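Local coordinates for 16S rRNA (adenine(1408)-N(1))-methyltransferase (Catenulispora acidiphila, PDB 4X1O), which probably methylates N1 of adenine 1408 in 16S ribosomal RNA with S-adenosyl-L-methionine as methyl donor, a modification linked to aminoglycoside resistance, at residues L158-G163 against L233-V238; I162-W167 against L178-P183. All blocks are in the same frame, centred on the assembly; numbering follows the deposited sequence.

Contact 1: residues L158-G163 against L233-V238; sequences LEISIG and LHLRAV
In Ser161 a first torsion of -73° sets OG anti to the carbonyl carbon, and in His234 the ring carbon CG is anti to the backbone N (chi1 -168°), which brings the end of the imidazole toward strand 157-163. There the hydroxyl meets the ring at its edge, near its plane, with Ser161 OG 3.1 Å from His234 CD2. Glu159 lies beside the ring through CB and CG, Glu159 CB being 4.0 Å from His234 NE2 in an oblique approach. Its chain bends at chi2 and the carboxylate runs on past, Glu159 OE2 staying 5.9 Å from His234 NE2, too far for a salt bridge.

On the other face of the sheet lie Leu158, Ile160, Ile162, Leu233, Leu235 and Ala237. Ile160 and Leu235 run side by side and point the same way, Ile160 CD1 touching Leu235 CD2 at 4.2 Å. Val137 of helix 131-139 packs on both Ile160 and Ile162.

The backbones are antiparallel, their axes 168° apart, and share six hydrogen bonds. Leu158, Ile160 and Ile162 form hydrogen-bonded pairs with Ala237, Leu235 and Leu233; Glu159 with Arg236 and Ser161 with His234 are the non-hydrogen-bonded pairs between them. Ile160 N reaches Leu235 O at 2.8 Å, nearly straight and in the carbonyl plane, while Leu158 N approaches Ala237 O from above that plane. Arg236 CA, 3.2 Å from Leu158 O, adds a CA-H...O contact.

The strand order 3-2-1-4-5-7-6, with 229-239 alone reversed, is that of the Rossmann-like class I methyltransferases, and this contact pairs 157-163 with the reversed strand. The alternation gives the pairing one greasy, helix-covered face and one polar face, where the nearby Glu123 carboxylate would probably disfavour full ionisation of Glu159.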
loop_
_atom_site.group_PDB
_atom_site.type_symbol
_atom_site.label_atom_id
_atom_site.label_comp_id
_atom_site.label_asym_id
_atom_site.label_seq_id
_atom_site.Cartn_x
_atom_site.Cartn_y
_atom_site.Cartn_z
ATOM N N LEU A 158 3.392 5.729 -7.970
ATOM C CA LEU A 158 2.553 5.565 -6.805
ATOM C C LEU A 158 1.143 5.338 -7.301
ATOM O O LEU A 158 0.663 6.071 -8.152
ATOM C CB LEU A 158 2.617 6.777 -5.899
ATOM C CG LEU A 158 1.507 6.909 -4.852
ATOM C CD1 LEU A 158 1.693 5.936 -3.688
ATOM C CD2 LEU A 158 1.476 8.338 -4.353
ATOM N N GLU A 159 0.485 4.303 -6.801
ATOM C CA GLU A 159 -0.893 4.039 -7.212
ATOM C C GLU A 159 -1.723 4.041 -5.950
ATOM O O GLU A 159 -1.429 3.292 -5.025
ATOM C CB GLU A 159 -1.035 2.704 -7.939
ATOM C CG GLU A 159 -0.511 2.707 -9.363
ATOM C CD GLU A 159 0.679 1.792 -9.533
ATOM O OE1 GLU A 159 1.195 1.301 -8.506
ATOM O OE2 GLU A 159 1.093 1.558 -10.690
ATOM N N ILE A 160 -2.729 4.909 -5.891
ATOM C CA ILE A 160 -3.611 4.966 -4.734
ATOM C C ILE A 160 -4.993 4.554 -5.196
ATOM O O ILE A 160 -5.460 5.017 -6.237
ATOM C CB ILE A 160 -3.663 6.367 -4.113
ATOM C CG1 ILE A 160 -2.282 6.796 -3.621
ATOM C CG2 ILE A 160 -4.673 6.420 -2.970
ATOM C CD1 ILE A 160 -2.242 8.274 -3.243
ATOM N N SER A 161 -5.636 3.671 -4.442
ATOM C CA SER A 161 -6.963 3.186 -4.809
ATOM C C SER A 161 -7.860 3.313 -3.605
ATOM O O SER A 161 -7.651 2.640 -2.585
ATOM C CB SER A 161 -6.923 1.727 -5.288
ATOM O OG SER A 161 -6.339 1.612 -6.576
ATOM N N ILE A 162 -8.849 4.189 -3.702
ATOM C CA ILE A 162 -9.761 4.407 -2.583
ATOM C C ILE A 162 -11.184 4.059 -3.005
ATOM O O ILE A 162 -11.698 4.610 -3.968
ATOM C CB ILE A 162 -9.698 5.874 -2.092
ATOM C CG1 ILE A 162 -8.286 6.230 -1.604
ATOM C CG2 ILE A 162 -10.720 6.128 -0.981
ATOM C CD1 ILE A 162 -8.070 7.713 -1.435
ATOM N N GLY A 163 -11.828 3.140 -2.297
ATOM C CA GLY A 163 -13.224 2.848 -2.587
ATOM C C GLY A 163 -14.114 4.002 -2.161
ATOM O O GLY A 163 -13.995 4.506 -1.053
ATOM N N LEU A 233 -11.684 5.435 -6.578
ATOM C CA LEU A 233 -10.942 6.623 -6.979
ATOM C C LEU A 233 -9.491 6.211 -7.115
ATOM O O LEU A 233 -8.879 5.731 -6.162
ATOM C CB LEU A 233 -11.098 7.749 -5.965
ATOM C CG LEU A 233 -10.281 9.014 -6.209
ATOM C CD1 LEU A 233 -10.716 9.705 -7.485
ATOM C CD2 LEU A 233 -10.399 9.953 -5.013
ATOM N N HIS A 234 -8.957 6.362 -8.319
ATOM C CA HIS A 234 -7.614 5.907 -8.593
ATOM C C HIS A 234 -6.723 7.080 -8.916
ATOM O O HIS A 234 -7.044 7.880 -9.792
ATOM C CB HIS A 234 -7.616 4.909 -9.753
ATOM C CG HIS A 234 -6.323 4.180 -9.917
ATOM N ND1 HIS A 234 -5.332 4.606 -10.777
ATOM C CD2 HIS A 234 -5.847 3.065 -9.316
ATOM C CE1 HIS A 234 -4.306 3.779 -10.704
ATOM N NE2 HIS A 234 -4.591 2.834 -9.825
ATOM N N LEU A 235 -5.611 7.187 -8.202
ATOM C CA LEU A 235 -4.641 8.235 -8.455
ATOM C C LEU A 235 -3.317 7.595 -8.783
ATOM O O LEU A 235 -2.889 6.684 -8.083
ATOM C CB LEU A 235 -4.486 9.149 -7.242
ATOM C CG LEU A 235 -3.566 10.368 -7.373
ATOM C CD1 LEU A 235 -4.101 11.491 -6.504
ATOM C CD2 LEU A 235 -2.116 10.049 -6.993
ATOM N N ARG A 236 -2.677 8.073 -9.840
ATOM C CA ARG A 236 -1.329 7.630 -10.159
ATOM C C ARG A 236 -0.399 8.827 -10.167
ATOM O O ARG A 236 -0.752 9.896 -10.681
ATOM C CB ARG A 236 -1.297 6.915 -11.514
ATOM C CG ARG A 236 0.074 6.314 -11.848
ATOM C CD ARG A 236 0.070 5.522 -13.161
ATOM N NE ARG A 236 0.054 6.384 -14.340
ATOM C CZ ARG A 236 -0.995 6.534 -15.143
ATOM N NH1 ARG A 236 -2.117 5.873 -14.896
ATOM N NH2 ARG A 236 -0.922 7.342 -16.195
ATOM N N ALA A 237 0.780 8.646 -9.591
ATOM C CA ALA A 237 1.808 9.676 -9.555
ATOM C C ALA A 237 3.167 9.039 -9.790
ATOM O O ALA A 237 3.305 7.809 -9.791
ATOM C CB ALA A 237 1.792 10.411 -8.218
ATOM N N VAL A 238 4.162 9.879 -10.024
ATOM C CA VAL A 238 5.517 9.408 -10.242
ATOM C C VAL A 238 6.455 10.112 -9.266
ATOM O O VAL A 238 6.358 11.322 -9.045
ATOM C CB VAL A 238 5.962 9.664 -11.690
ATOM C CG1 VAL A 238 7.454 9.411 -11.846
ATOM C CG2 VAL A 238 5.133 8.796 -12.642
#

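Contact 2: residues I162-W167 against L178-P183; sequences IGTSIW and LPELTP
Trp167 and Glu180 bring their CA atoms to 6.1 Å where the short 3-10 turn 164-166, closed by Trp167 N on Thr164 O at 3.0 Å, faces the extended run 178-182.

The indole of Trp167 does most of the touching, one face lying against the passing backbone. Glu180 CA sits 3.5 Å from the centroid of the five-membered ring and 10° off its normal, a CH-pi contact squarely over the face. Leu181 N lies above the same face, offset toward the rim, and Leu181 CB meets Trp167 CH2 at 3.6 Å. On the reverse face rests Ile166 CG1.

Trp167 NE1 donates to Leu178 O at 3.2 Å, the donor coming from above the carbonyl plane. The bond is long and bent, 144° at the hydrogen, and the ring is held as much by the packing on its two faces. Glu180 holds CG anti to its N (chi1 179°) and runs on extended; this course lays Glu180 CG 3.7 Å from Trp167 CE3 and brings the carboxylate, its plane close to that of the ring, beside Trp167 CB. There Glu180 OE1 makes a salt bridge with Arg168.

Val138 of helix 131-139 also touches the indole, Leu181 packs on Leu233 of strand 229-239, and Thr182 N-caps helix 183-188, placing the contact between helix 131-139 and the end of the sheet.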
loop_
_atom_site.group_PDB
_atom_site.type_symbol
_atom_site.label_atom_id
_atom_site.label_comp_id
_atom_site.label_asym_id
_atom_site.label_seq_id
_atom_site.Cartn_x
_atom_site.Cartn_y
_atom_site.Cartn_z
ATOM N N ILE A 162 -8.849 4.189 -3.702
ATOM C CA ILE A 162 -9.761 4.407 -2.583
ATOM C C ILE A 162 -11.184 4.059 -3.005
ATOM O O ILE A 162 -11.698 4.610 -3.968
ATOM C CB ILE A 162 -9.698 5.874 -2.092
ATOM C CG1 ILE A 162 -8.286 6.230 -1.604
ATOM C CG2 ILE A 162 -10.720 6.128 -0.981
ATOM C CD1 ILE A 162 -8.070 7.713 -1.435
ATOM N N GLY A 163 -11.828 3.140 -2.297
ATOM C CA GLY A 163 -13.224 2.848 -2.587
ATOM C C GLY A 163 -14.114 4.002 -2.161
ATOM O O GLY A 163 -13.995 4.506 -1.053
ATOM N N THR A 164 -15.014 4.429 -3.042
ATOM C CA THR A 164 -15.802 5.625 -2.767
ATOM C C THR A 164 -16.991 5.363 -1.851
ATOM O O THR A 164 -17.648 6.304 -1.396
ATOM C CB THR A 164 -16.322 6.254 -4.065
ATOM O OG1 THR A 164 -17.123 5.294 -4.752
ATOM C CG2 THR A 164 -15.156 6.672 -4.955
ATOM N N SER A 165 -17.269 4.095 -1.564
ATOM C CA SER A 165 -18.381 3.773 -0.680
ATOM C C SER A 165 -18.134 4.279 0.737
ATOM O O SER A 165 -19.062 4.361 1.537
ATOM C CB SER A 165 -18.645 2.266 -0.658
ATOM O OG SER A 165 -17.556 1.572 -0.078
ATOM N N ILE A 166 -16.890 4.640 1.049
ATOM C CA ILE A 166 -16.597 5.194 2.373
ATOM C C ILE A 166 -17.264 6.554 2.576
ATOM O O ILE A 166 -17.391 7.023 3.697
ATOM C CB ILE A 166 -15.082 5.348 2.623
ATOM C CG1 ILE A 166 -14.462 6.328 1.623
ATOM C CG2 ILE A 166 -14.384 3.991 2.587
ATOM C CD1 ILE A 166 -12.976 6.590 1.874
ATOM N N TRP A 167 -17.701 7.198 1.499
ATOM C CA TRP A 167 -18.364 8.484 1.679
ATOM C C TRP A 167 -19.879 8.342 1.691
ATOM O O TRP A 167 -20.609 9.340 1.671
ATOM C CB TRP A 167 -17.882 9.475 0.618
ATOM C CG TRP A 167 -16.754 10.317 1.156
ATOM C CD1 TRP A 167 -16.819 11.190 2.207
ATOM C CD2 TRP A 167 -15.390 10.296 0.746
ATOM N NE1 TRP A 167 -15.591 11.750 2.443
ATOM C CE2 TRP A 167 -14.694 11.215 1.563
ATOM C CE3 TRP A 167 -14.686 9.607 -0.242
ATOM C CZ2 TRP A 167 -13.335 11.461 1.415
ATOM C CZ3 TRP A 167 -13.335 9.858 -0.384
ATOM C CH2 TRP A 167 -12.676 10.774 0.439
ATOM N N LEU A 178 -14.693 15.455 6.302
ATOM C CA LEU A 178 -14.160 15.882 5.008
ATOM C C LEU A 178 -15.155 15.651 3.894
ATOM O O LEU A 178 -15.861 14.641 3.877
ATOM C CB LEU A 178 -12.862 15.141 4.689
ATOM C CG LEU A 178 -11.817 15.108 5.811
ATOM C CD1 LEU A 178 -10.631 14.248 5.385
ATOM C CD2 LEU A 178 -11.373 16.511 6.178
ATOM N N PRO A 179 -15.201 16.580 2.932
ATOM C CA PRO A 179 -16.061 16.383 1.761
ATOM C C PRO A 179 -15.503 15.312 0.838
ATOM O O PRO A 179 -14.286 15.058 0.819
ATOM C CB PRO A 179 -16.064 17.760 1.085
ATOM C CG PRO A 179 -14.789 18.402 1.525
ATOM C CD PRO A 179 -14.502 17.874 2.912
ATOM N N GLU A 180 -16.387 14.661 0.093
ATOM C CA GLU A 180 -15.960 13.566 -0.759
ATOM C C GLU A 180 -14.900 14.018 -1.746
ATOM O O GLU A 180 -15.046 15.044 -2.421
ATOM C CB GLU A 180 -17.151 12.952 -1.501
ATOM C CG GLU A 180 -16.739 11.816 -2.426
ATOM C CD GLU A 180 -17.916 11.005 -2.926
ATOM O OE1 GLU A 180 -19.060 11.360 -2.578
ATOM O OE2 GLU A 180 -17.695 10.029 -3.674
ATOM N N LEU A 181 -13.826 13.249 -1.808
ATOM C CA LEU A 181 -12.752 13.499 -2.754
ATOM C C LEU A 181 -13.123 12.925 -4.120
ATOM O O LEU A 181 -13.427 11.740 -4.257
ATOM C CB LEU A 181 -11.441 12.893 -2.241
ATOM C CG LEU A 181 -10.145 13.228 -2.980
ATOM C CD1 LEU A 181 -9.846 14.738 -2.985
ATOM C CD2 LEU A 181 -9.010 12.432 -2.364
ATOM N N THR A 182 -13.127 13.793 -5.121
ATOM C CA THR A 182 -13.489 13.424 -6.487
ATOM C C THR A 182 -12.343 13.843 -7.384
ATOM O O THR A 182 -11.462 14.582 -6.937
ATOM C CB THR A 182 -14.779 14.125 -6.942
ATOM O OG1 THR A 182 -14.501 15.516 -7.121
ATOM C CG2 THR A 182 -15.888 13.953 -5.912
ATOM N N PRO A 183 -12.330 13.386 -8.647
ATOM C CA PRO A 183 -11.228 13.836 -9.505
ATOM C C PRO A 183 -11.126 15.364 -9.628
ATOM O O PRO A 183 -10.018 15.898 -9.678
ATOM C CB PRO A 183 -11.560 13.197 -10.859
ATOM C CG PRO A 183 -12.294 11.946 -10.493
ATOM C CD PRO A 183 -13.123 12.315 -9.287
#

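In the fold
Running from the N terminus, the chain leaves strand 157-163 and enters the turn that holds Trp167. Contact 2 closes first, when residues 178-183 return after ten intervening residues without helix or strand. The chain then passes through helices 183-188 and 191-197 and strand 200-212 before strand 229-239 comes back beside 157-163 in contact 1, closing a loop of 69 residues. Both contacts start from the same strand, sharing Ile162 and Gly163, and the return segment of contact 2 falls within that longer loop. They touch at Leu233, whose CD2 packs 3.6 Å from Leu181 O, so the loop preceding helix 183-188 is tied to the antiparallel strand 229-239, next to the edge strand 200-212.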